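Side-chain contacts in similarities with probable monooxygenase (Photorhabdus luminescens, PDB 4HB9), which binds flavin-adenine dinucleotide and is probably a flavin-dependent monooxygenase of the aromatic ring hydroxylase type: residues A[65-68]-A[69-73]; A[362-365]-A[366-369]; A[160-163]-A[164-168]. All blocks are in the same frame, centred on the assembly; numbering follows the deposited sequence. Where two conformers were deposited one is given.

Interaction 1 (A[65-68]-A[69-73]); sequences LAFE and EASRY. With EDO (1,2-ethanediol), chain K.
S71 takes hold of the carbonyl oxygen F67 O twice. Its hydroxyl donates, S71 OG to F67 O 3.0 Å, and so does its amide, S71 N to F67 O, also 3.0 Å. The two donors reach that oxygen from opposite faces of the carbonyl plane. This is the C-terminal end of helix 61-70, where S71 is the first residue to leave helical geometry and the chain passes into strand 72-74. The hydroxyl turns back over the last turn because OG stands between the backbone N and the carbonyl carbon, chi1 63°. Just before it, E69 N bonds to L65 O and A70 N to A66 O in the regular i to i+4 pattern. At the helix end a 1,2-ethanediol, probably from the crystallisation liquor, donates from EDO O1 to E68 O at 2.7 Å. Water 1 lies within bonding distance of both E68 O and S71 O, so it bridges the last helical turn and the first residue beyond it. R72 folds back and bonds through NH1 to S71 O. F67 packs its ring on L107 and I109 of strand 106-110 and on L114 of helix 111-119. Over one face of that ring, offset toward the rim, lies S71 OG, 4.2 Å from F67 CE2.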
loop_
_atom_site.group_PDB
_atom_site.type_symbol
_atom_site.label_atom_id
_atom_site.label_comp_id
_atom_site.label_asym_id
_atom_site.label_seq_id
_atom_site.Cartn_x
_atom_site.Cartn_y
_atom_site.Cartn_z
ATOM N N LEU A 65 -18.968 9.072 2.733
ATOM C CA LEU A 65 -19.044 10.176 3.710
ATOM C C LEU A 65 -18.151 9.924 4.927
ATOM O O LEU A 65 -17.539 10.869 5.456
ATOM C CB LEU A 65 -20.482 10.434 4.159
ATOM C CG LEU A 65 -21.451 11.018 3.137
ATOM C CD1 LEU A 65 -22.786 11.298 3.808
ATOM C CD2 LEU A 65 -20.940 12.275 2.469
ATOM N N ALA A 66 -18.062 8.671 5.379
ATOM C CA ALA A 66 -17.186 8.322 6.509
ATOM C C ALA A 66 -15.696 8.555 6.172
ATOM O O ALA A 66 -14.908 9.027 7.009
ATOM C CB ALA A 66 -17.410 6.894 6.963
ATOM N N PHE A 67 -15.337 8.238 4.943
ATOM C CA PHE A 67 -14.017 8.533 4.419
ATOM C C PHE A 67 -13.704 10.025 4.429
ATOM O O PHE A 67 -12.634 10.418 4.886
ATOM C CB PHE A 67 -13.828 7.981 2.998
ATOM C CG PHE A 67 -12.514 8.352 2.396
ATOM C CD1 PHE A 67 -11.355 7.689 2.777
ATOM C CD2 PHE A 67 -12.417 9.380 1.462
ATOM C CE1 PHE A 67 -10.136 8.038 2.254
ATOM C CE2 PHE A 67 -11.192 9.731 0.923
ATOM C CZ PHE A 67 -10.048 9.072 1.321
ATOM N N GLU A 68 -14.620 10.840 3.926
ATOM C CA GLU A 68 -14.432 12.286 3.910
ATOM C C GLU A 68 -14.252 12.802 5.339
ATOM O O GLU A 68 -13.396 13.640 5.579
ATOM C CB GLU A 68 -15.621 12.994 3.246
ATOM C CG GLU A 68 -15.668 12.775 1.749
ATOM C CD GLU A 68 -16.776 13.532 1.071
ATOM O OE1 GLU A 68 -17.947 13.421 1.496
ATOM O OE2 GLU A 68 -16.469 14.204 0.080
ATOM N N GLU A 69 -15.053 12.284 6.258
ATOM C CA GLU A 69 -15.007 12.658 7.678
ATOM C C GLU A 69 -13.670 12.286 8.350
ATOM O O GLU A 69 -13.137 13.055 9.150
ATOM C CB GLU A 69 -16.183 12.020 8.401
ATOM C CG GLU A 69 -16.236 12.198 9.910
ATOM C CD GLU A 69 -16.397 13.631 10.376
ATOM O OE1 GLU A 69 -16.901 14.475 9.604
ATOM O OE2 GLU A 69 -16.028 13.909 11.551
ATOM N N ALA A 70 -13.136 11.104 8.028
ATOM C CA ALA A 70 -11.933 10.612 8.699
ATOM C C ALA A 70 -10.638 11.174 8.116
ATOM O O ALA A 70 -9.640 11.295 8.834
ATOM C CB ALA A 70 -11.898 9.093 8.677
ATOM N N SER A 71 -10.637 11.511 6.832
ATOM C CA SER A 71 -9.433 11.974 6.194
ATOM C C SER A 71 -9.182 13.456 6.493
ATOM O O SER A 71 -10.056 14.125 7.024
ATOM C CB SER A 71 -9.479 11.694 4.686
ATOM O OG SER A 71 -10.531 12.397 4.052
ATOM N N ARG A 72 -7.966 13.905 6.188
ATOM C CA ARG A 72 -7.533 15.300 6.266
ATOM C C ARG A 72 -6.696 15.585 5.016
ATOM O O ARG A 72 -6.145 14.660 4.400
ATOM C CB ARG A 72 -6.692 15.532 7.521
ATOM C CG ARG A 72 -7.433 15.226 8.815
ATOM C CD ARG A 72 -8.564 16.209 9.089
ATOM N NE ARG A 72 -9.006 16.101 10.486
ATOM C CZ ARG A 72 -9.755 15.121 10.972
ATOM N NH1 ARG A 72 -10.195 14.130 10.185
ATOM N NH2 ARG A 72 -10.082 15.120 12.248
ATOM N N TYR A 73 -6.612 16.847 4.626
ATOM C CA TYR A 73 -5.732 17.251 3.513
ATOM C C TYR A 73 -4.255 17.194 3.903
ATOM O O TYR A 73 -3.879 17.565 5.013
ATOM C CB TYR A 73 -6.085 18.647 3.032
ATOM C CG TYR A 73 -7.496 18.754 2.521
ATOM C CD1 TYR A 73 -7.895 18.095 1.352
ATOM C CD2 TYR A 73 -8.440 19.501 3.211
ATOM C CE1 TYR A 73 -9.199 18.187 0.889
ATOM C CE2 TYR A 73 -9.742 19.600 2.759
ATOM C CZ TYR A 73 -10.117 18.945 1.602
ATOM O OH TYR A 73 -11.421 19.070 1.183
HETATM C C1 EDO K . -10.894 15.670 3.570
HETATM O O1 EDO K . -12.214 15.137 3.715
HETATM C C2 EDO K . -10.412 16.423 4.806
HETATM O O2 EDO K . -11.456 17.081 5.536
HETATM O O HOH W 1 -12.655 15.702 7.223
#

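Interaction 2 (A[362-365]-A[366-369])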
loop_
_atom_site.group_PDB
_atom_site.type_symbol
_atom_site.label_atom_id
_atom_site.label_comp_id
_atom_site.label_asym_id
_atom_site.label_seq_id
_atom_site.Cartn_x
_atom_site.Cartn_y
_atom_site.Cartn_z
ATOM N N TYR A 362 -8.942 -5.018 -19.156
ATOM C CA TYR A 362 -8.478 -4.613 -17.812
ATOM C C TYR A 362 -6.958 -4.821 -17.696
ATOM O O TYR A 362 -6.234 -3.919 -17.308
ATOM C CB TYR A 362 -9.211 -5.415 -16.720
ATOM C CG TYR A 362 -8.443 -5.449 -15.398
ATOM C CD1 TYR A 362 -8.254 -4.295 -14.643
ATOM C CD2 TYR A 362 -7.859 -6.617 -14.950
ATOM C CE1 TYR A 362 -7.524 -4.326 -13.448
ATOM C CE2 TYR A 362 -7.136 -6.665 -13.774
ATOM C CZ TYR A 362 -6.967 -5.515 -13.024
ATOM O OH TYR A 362 -6.234 -5.580 -11.860
ATOM N N GLU A 363 -6.502 -6.024 -18.045
ATOM C CA GLU A 363 -5.094 -6.393 -17.891
ATOM C C GLU A 363 -4.172 -5.539 -18.731
ATOM O O GLU A 363 -3.088 -5.150 -18.274
ATOM C CB GLU A 363 -4.877 -7.894 -18.142
ATOM C CG GLU A 363 -5.502 -8.756 -17.049
ATOM C CD GLU A 363 -5.465 -10.225 -17.352
ATOM O OE1 GLU A 363 -5.437 -10.553 -18.567
ATOM O OE2 GLU A 363 -5.523 -11.059 -16.396
ATOM N N GLN A 364 -4.605 -5.207 -19.944
ATOM C CA GLN A 364 -3.796 -4.389 -20.843
ATOM C C GLN A 364 -3.683 -2.943 -20.319
ATOM O O GLN A 364 -2.593 -2.363 -20.287
ATOM C CB GLN A 364 -4.368 -4.427 -22.269
ATOM C CG GLN A 364 -3.484 -3.806 -23.317
ATOM C CD GLN A 364 -2.277 -4.659 -23.714
ATOM O OE1 GLN A 364 -2.041 -5.755 -23.184
ATOM N NE2 GLN A 364 -1.486 -4.138 -24.638
ATOM N N GLN A 365 -4.794 -2.366 -19.882
ATOM C CA GLN A 365 -4.767 -1.031 -19.298
ATOM C C GLN A 365 -3.943 -1.016 -18.021
ATOM O O GLN A 365 -3.176 -0.079 -17.783
ATOM C CB GLN A 365 -6.178 -0.505 -18.998
ATOM C CG GLN A 365 -7.001 -0.263 -20.247
ATOM C CD GLN A 365 -8.222 0.587 -19.991
ATOM O OE1 GLN A 365 -8.189 1.538 -19.199
ATOM N NE2 GLN A 365 -9.303 0.265 -20.679
HETATM N N MSE A 366 -4.099 -2.049 -17.209
HETATM C CA MSE A 366 -3.434 -2.107 -15.918
HETATM C C MSE A 366 -1.943 -2.197 -16.124
HETATM O O MSE A 366 -1.183 -1.496 -15.455
HETATM C CB MSE A 366 -3.979 -3.277 -15.116
HETATM C CG MSE A 366 -3.300 -3.420 -13.759
HETATM SE SE MSE A 366 -1.792 -4.684 -13.879
HETATM C CE MSE A 366 -2.929 -6.288 -13.937
ATOM N N ARG A 367 -1.496 -3.052 -17.050
ATOM C CA ARG A 367 -0.074 -3.133 -17.374
ATOM C C ARG A 367 0.517 -1.785 -17.772
ATOM O O ARG A 367 1.657 -1.476 -17.390
ATOM C CB ARG A 367 0.204 -4.179 -18.471
ATOM C CG ARG A 367 0.238 -5.614 -17.967
ATOM C CD ARG A 367 0.786 -6.582 -19.020
ATOM N NE ARG A 367 -0.084 -6.601 -20.192
ATOM C CZ ARG A 367 -1.141 -7.390 -20.350
ATOM N NH1 ARG A 367 -1.479 -8.303 -19.447
ATOM N NH2 ARG A 367 -1.848 -7.284 -21.462
ATOM N N ALA A 368 -0.226 -0.981 -18.526
ATOM C CA ALA A 368 0.291 0.321 -18.976
ATOM C C ALA A 368 0.617 1.238 -17.805
ATOM O O ALA A 368 1.720 1.779 -17.733
ATOM C CB ALA A 368 -0.677 1.024 -19.912
ATOM N N TYR A 369 -0.319 1.426 -16.876
ATOM C CA TYR A 369 0.009 2.286 -15.740
ATOM C C TYR A 369 0.907 1.595 -14.731
ATOM O O TYR A 369 1.745 2.274 -14.116
ATOM C CB TYR A 369 -1.207 2.970 -15.096
ATOM C CG TYR A 369 -2.270 2.070 -14.512
ATOM C CD1 TYR A 369 -2.077 1.384 -13.316
ATOM C CD2 TYR A 369 -3.513 1.974 -15.127
ATOM C CE1 TYR A 369 -3.084 0.590 -12.779
ATOM C CE2 TYR A 369 -4.518 1.199 -14.603
ATOM C CZ TYR A 369 -4.318 0.519 -13.440
ATOM O OH TYR A 369 -5.364 -0.227 -12.983
HETATM O O HOH W 2 -3.372 -10.087 -20.276
#
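Residues 362-369 form two regular turns of helix, with M366 N bonded to Y362 O at 2.8 Å and R367 N to E363 O at 2.9 Å. R367 folds back along the turn, its chain bent at chi3, -63°. The guanidinium group lies over E363 O, which sits 3.6 Å from its plane and over its centre. R367 NH2 donates to Q364 OE1; the modelled separation of 2.3 Å is very short, so its exact length is doubtful. The amide and guanidinium planes stand 72° apart. A water accepts from R367 NH1 at 2.7 Å and sits 2.7 Å from E363 OE1, so it bridges the two side chains. The long helix 355-386 holds all these residues and packs against helix 330-349 of the FAD-binding fold. E363 also accepts from W308, S310 and T314, and R367 makes a cation-pi contact with W308. Y362 turns its ring so that M366 CB lies over one face, 4.1 Å from Y362 CE1. The end of the selenomethionine bends round toward the phenol, putting M366 CE 4.0 Å from Y362 OH. That hydroxyl bonds to the backbone oxygen of L315, while Y369 OH bonds to D337.

Interaction 3 (A[160-163]-A[164-168]). With FAD (flavin-adenine dinucleotide), chain B.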
loop_
_atom_site.group_PDB
_atom_site.type_symbol
_atom_site.label_atom_id
_atom_site.label_comp_id
_atom_site.label_asym_id
_atom_site.label_seq_id
_atom_site.Cartn_x
_atom_site.Cartn_y
_atom_site.Cartn_z
ATOM N N GLY A 160 -7.059 -12.492 -7.682
ATOM C CA GLY A 160 -6.026 -12.487 -6.660
ATOM C C GLY A 160 -5.781 -11.050 -6.253
ATOM O O GLY A 160 -5.181 -10.285 -7.003
ATOM N N ALA A 161 -6.303 -10.685 -5.080
ATOM C CA ALA A 161 -6.040 -9.384 -4.446
ATOM C C ALA A 161 -5.305 -9.627 -3.135
ATOM O O ALA A 161 -5.582 -8.991 -2.101
ATOM C CB ALA A 161 -7.346 -8.642 -4.227
ATOM N N ASP A 162 -4.360 -10.572 -3.187
ATOM C CA ASP A 162 -3.793 -11.155 -1.970
ATOM C C ASP A 162 -2.391 -10.665 -1.618
ATOM O O ASP A 162 -1.664 -11.328 -0.867
ATOM C CB ASP A 162 -3.892 -12.698 -1.989
ATOM C CG ASP A 162 -3.353 -13.344 -3.290
ATOM O OD1 ASP A 162 -3.322 -12.703 -4.379
ATOM O OD2 ASP A 162 -2.973 -14.543 -3.188
ATOM N N GLY A 163 -2.013 -9.504 -2.140
ATOM C CA GLY A 163 -0.826 -8.808 -1.644
ATOM C C GLY A 163 0.467 -9.203 -2.347
ATOM O O GLY A 163 0.472 -10.035 -3.259
ATOM N N SER A 164 1.574 -8.648 -1.862
ATOM C CA SER A 164 2.855 -8.701 -2.585
ATOM C C SER A 164 3.391 -10.113 -2.844
ATOM O O SER A 164 4.005 -10.336 -3.879
ATOM C CB SER A 164 3.919 -7.877 -1.854
ATOM O OG SER A 164 3.561 -6.502 -1.807
ATOM N N ASN A 165 3.170 -11.045 -1.914
ATOM C CA ASN A 165 3.611 -12.446 -2.091
ATOM C C ASN A 165 2.454 -13.360 -2.497
ATOM O O ASN A 165 2.363 -14.507 -2.055
ATOM C CB ASN A 165 4.241 -12.994 -0.797
ATOM C CG ASN A 165 5.352 -12.096 -0.258
ATOM O OD1 ASN A 165 6.183 -11.592 -1.016
ATOM N ND2 ASN A 165 5.359 -11.882 1.051
ATOM N N SER A 166 1.574 -12.830 -3.335
ATOM C CA SER A 166 0.356 -13.498 -3.758
ATOM C C SER A 166 0.560 -14.928 -4.245
ATOM O O SER A 166 1.264 -15.150 -5.228
ATOM C CB SER A 166 -0.235 -12.671 -4.890
ATOM O OG SER A 166 -1.210 -13.340 -5.642
ATOM N N LYS A 167 -0.070 -15.882 -3.574
ATOM C CA LYS A 167 -0.053 -17.277 -4.039
ATOM C C LYS A 167 -0.835 -17.448 -5.329
ATOM O O LYS A 167 -0.520 -18.323 -6.124
ATOM C CB LYS A 167 -0.629 -18.236 -2.993
ATOM C CG LYS A 167 0.109 -18.275 -1.674
ATOM C CD LYS A 167 1.595 -18.532 -1.815
ATOM C CE LYS A 167 2.296 -18.459 -0.457
ATOM N NZ LYS A 167 1.687 -19.390 0.545
ATOM N N VAL A 168 -1.849 -16.613 -5.548
ATOM C CA VAL A 168 -2.592 -16.665 -6.797
ATOM C C VAL A 168 -1.664 -16.328 -7.947
ATOM O O VAL A 168 -1.658 -17.048 -8.943
ATOM C CB VAL A 168 -3.818 -15.733 -6.816
ATOM C CG1 VAL A 168 -4.536 -15.815 -8.162
ATOM C CG2 VAL A 168 -4.757 -16.098 -5.690
HETATM P PA FAD B . -3.209 -5.633 0.912
HETATM O O1A FAD B . -3.935 -4.359 1.257
HETATM O O2A FAD B . -1.904 -6.064 1.489
HETATM O O5B FAD B . -4.247 -6.843 1.067
HETATM C C5B FAD B . -3.879 -8.190 0.835
HETATM C C4B FAD B . -4.893 -9.012 1.607
HETATM O O4B FAD B . -4.781 -10.386 1.193
HETATM C C3B FAD B . -4.690 -8.964 3.134
HETATM O O3B FAD B . -5.925 -8.760 3.822
HETATM C C2B FAD B . -4.097 -10.329 3.420
HETATM O O2B FAD B . -4.344 -10.838 4.718
HETATM C C1B FAD B . -4.797 -11.185 2.354
HETATM N N9A FAD B . -4.136 -12.445 2.007
HETATM C C8A FAD B . -2.820 -12.644 1.732
HETATM N N7A FAD B . -2.586 -13.940 1.376
HETATM C C5A FAD B . -3.781 -14.567 1.437
HETATM C C6A FAD B . -4.226 -15.954 1.195
HETATM N N6A FAD B . -3.281 -16.858 0.847
HETATM N N1A FAD B . -5.530 -16.248 1.369
HETATM C C2A FAD B . -6.429 -15.296 1.709
HETATM N N3A FAD B . -6.103 -14.009 1.944
HETATM C C4A FAD B . -4.799 -13.596 1.821
HETATM N N1 FAD B . 0.083 3.295 -0.524
HETATM C C2 FAD B . -0.347 4.491 -0.985
HETATM O O2 FAD B . -0.970 4.588 -2.099
HETATM N N3 FAD B . -0.131 5.609 -0.267
HETATM C C4 FAD B . 0.544 5.654 0.886
HETATM O O4 FAD B . 0.708 6.749 1.487
HETATM C C4X FAD B . 1.079 4.402 1.429
HETATM N N5 FAD B . 1.766 4.351 2.606
HETATM C C5X FAD B . 2.243 3.167 3.053
HETATM C C6 FAD B . 2.968 3.100 4.238
HETATM C C7 FAD B . 3.463 1.888 4.724
HETATM C C7M FAD B . 4.252 1.817 6.018
HETATM C C8 FAD B . 3.226 0.650 3.963
HETATM C C8M FAD B . 3.738 -0.681 4.468
HETATM C C9 FAD B . 2.502 0.709 2.776
HETATM C C9A FAD B . 1.995 1.911 2.282
HETATM N N10 FAD B . 1.264 1.964 1.074
HETATM C C10 FAD B . 0.799 3.192 0.617
HETATM C "C1'" FAD B . 1.027 0.768 0.239
HETATM C "C2'" FAD B . -0.327 0.111 0.501
HETATM O "O2'" FAD B . -0.533 -0.100 1.888
HETATM C "C3'" FAD B . -0.374 -1.230 -0.228
HETATM O "O3'" FAD B . 0.176 -1.060 -1.533
HETATM C "C4'" FAD B . -1.810 -1.718 -0.356
HETATM O "O4'" FAD B . -2.184 -2.286 0.886
HETATM C "C5'" FAD B . -1.972 -2.765 -1.438
HETATM O "O5'" FAD B . -3.335 -3.136 -1.456
HETATM P P FAD B . -3.683 -4.675 -1.772
HETATM O O1P FAD B . -5.184 -4.753 -1.617
HETATM O O2P FAD B . -3.023 -5.068 -3.067
HETATM O O3P FAD B . -2.961 -5.595 -0.674
HETATM O O HOH W 3 0.877 -11.478 -0.064
HETATM O O HOH W 4 -1.327 -15.372 -1.121
#
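The chain leaves strand 157-160, reverses through a type I turn from G163 to S166 and enters helix 167-172, the two segments running 157° apart end to end. The turn's own bond, S166 N to G163 O, is weak. D162 reaches across the turn with its carboxylate. S166 OG donates to D162 OD1 at 2.5 Å and comes from above the carboxylate plane, 36° out of it. The other oxygen, D162 OD2, accepts a nearly straight but weak bond from V168 N at 3.3 Å. Water 4 donates to D162 OD2 and accepts from K167 N, so the carboxylate is tied to the first turn of the helix. S166 is the N-cap of that helix: chi1 of 164° swings OG away from the backbone N of S166 and beside its carbonyl carbon, where it caps R169 N. This loop follows strand 157-160 of the parallel, Rossmann-like sheet, and A161, D162 and G163 line the FAD pocket. D162 O stands 3.1 Å from C8A of the adenine, and water 4 accepts a weak bond from FAD N6A. A161 O and G163 N both approach FAD C5B. Beneath the carboxylate, V168 CG2 meets D162 OD2 at 3.4 Å. V168 CG1 reaches G160 CA at 3.9 Å and the valine also packs on I7, V313 and L315. Water 3 joins D162 O to N165 N.

Interactions 2 and 3 are neighbours in the fold. Their centres are about 17 Å apart and their nearest atoms about 7 Å. Strand 313-315 is common to both: V168 of interaction 3 packs on L315, whose backbone oxygen bonds to Y362 OH of interaction 2. Helix 318-321 also touches both. Interaction 3 lines the FAD pocket directly, on its adenosine side. The side chain of Y362 in interaction 2 is about 9 Å from FAD. Interaction 1 lies apart, with its centre about 28 Å from that of interaction 3 and about 29 Å from that of interaction 2. Even so, the side chain of F67 is only about 11 Å from FAD.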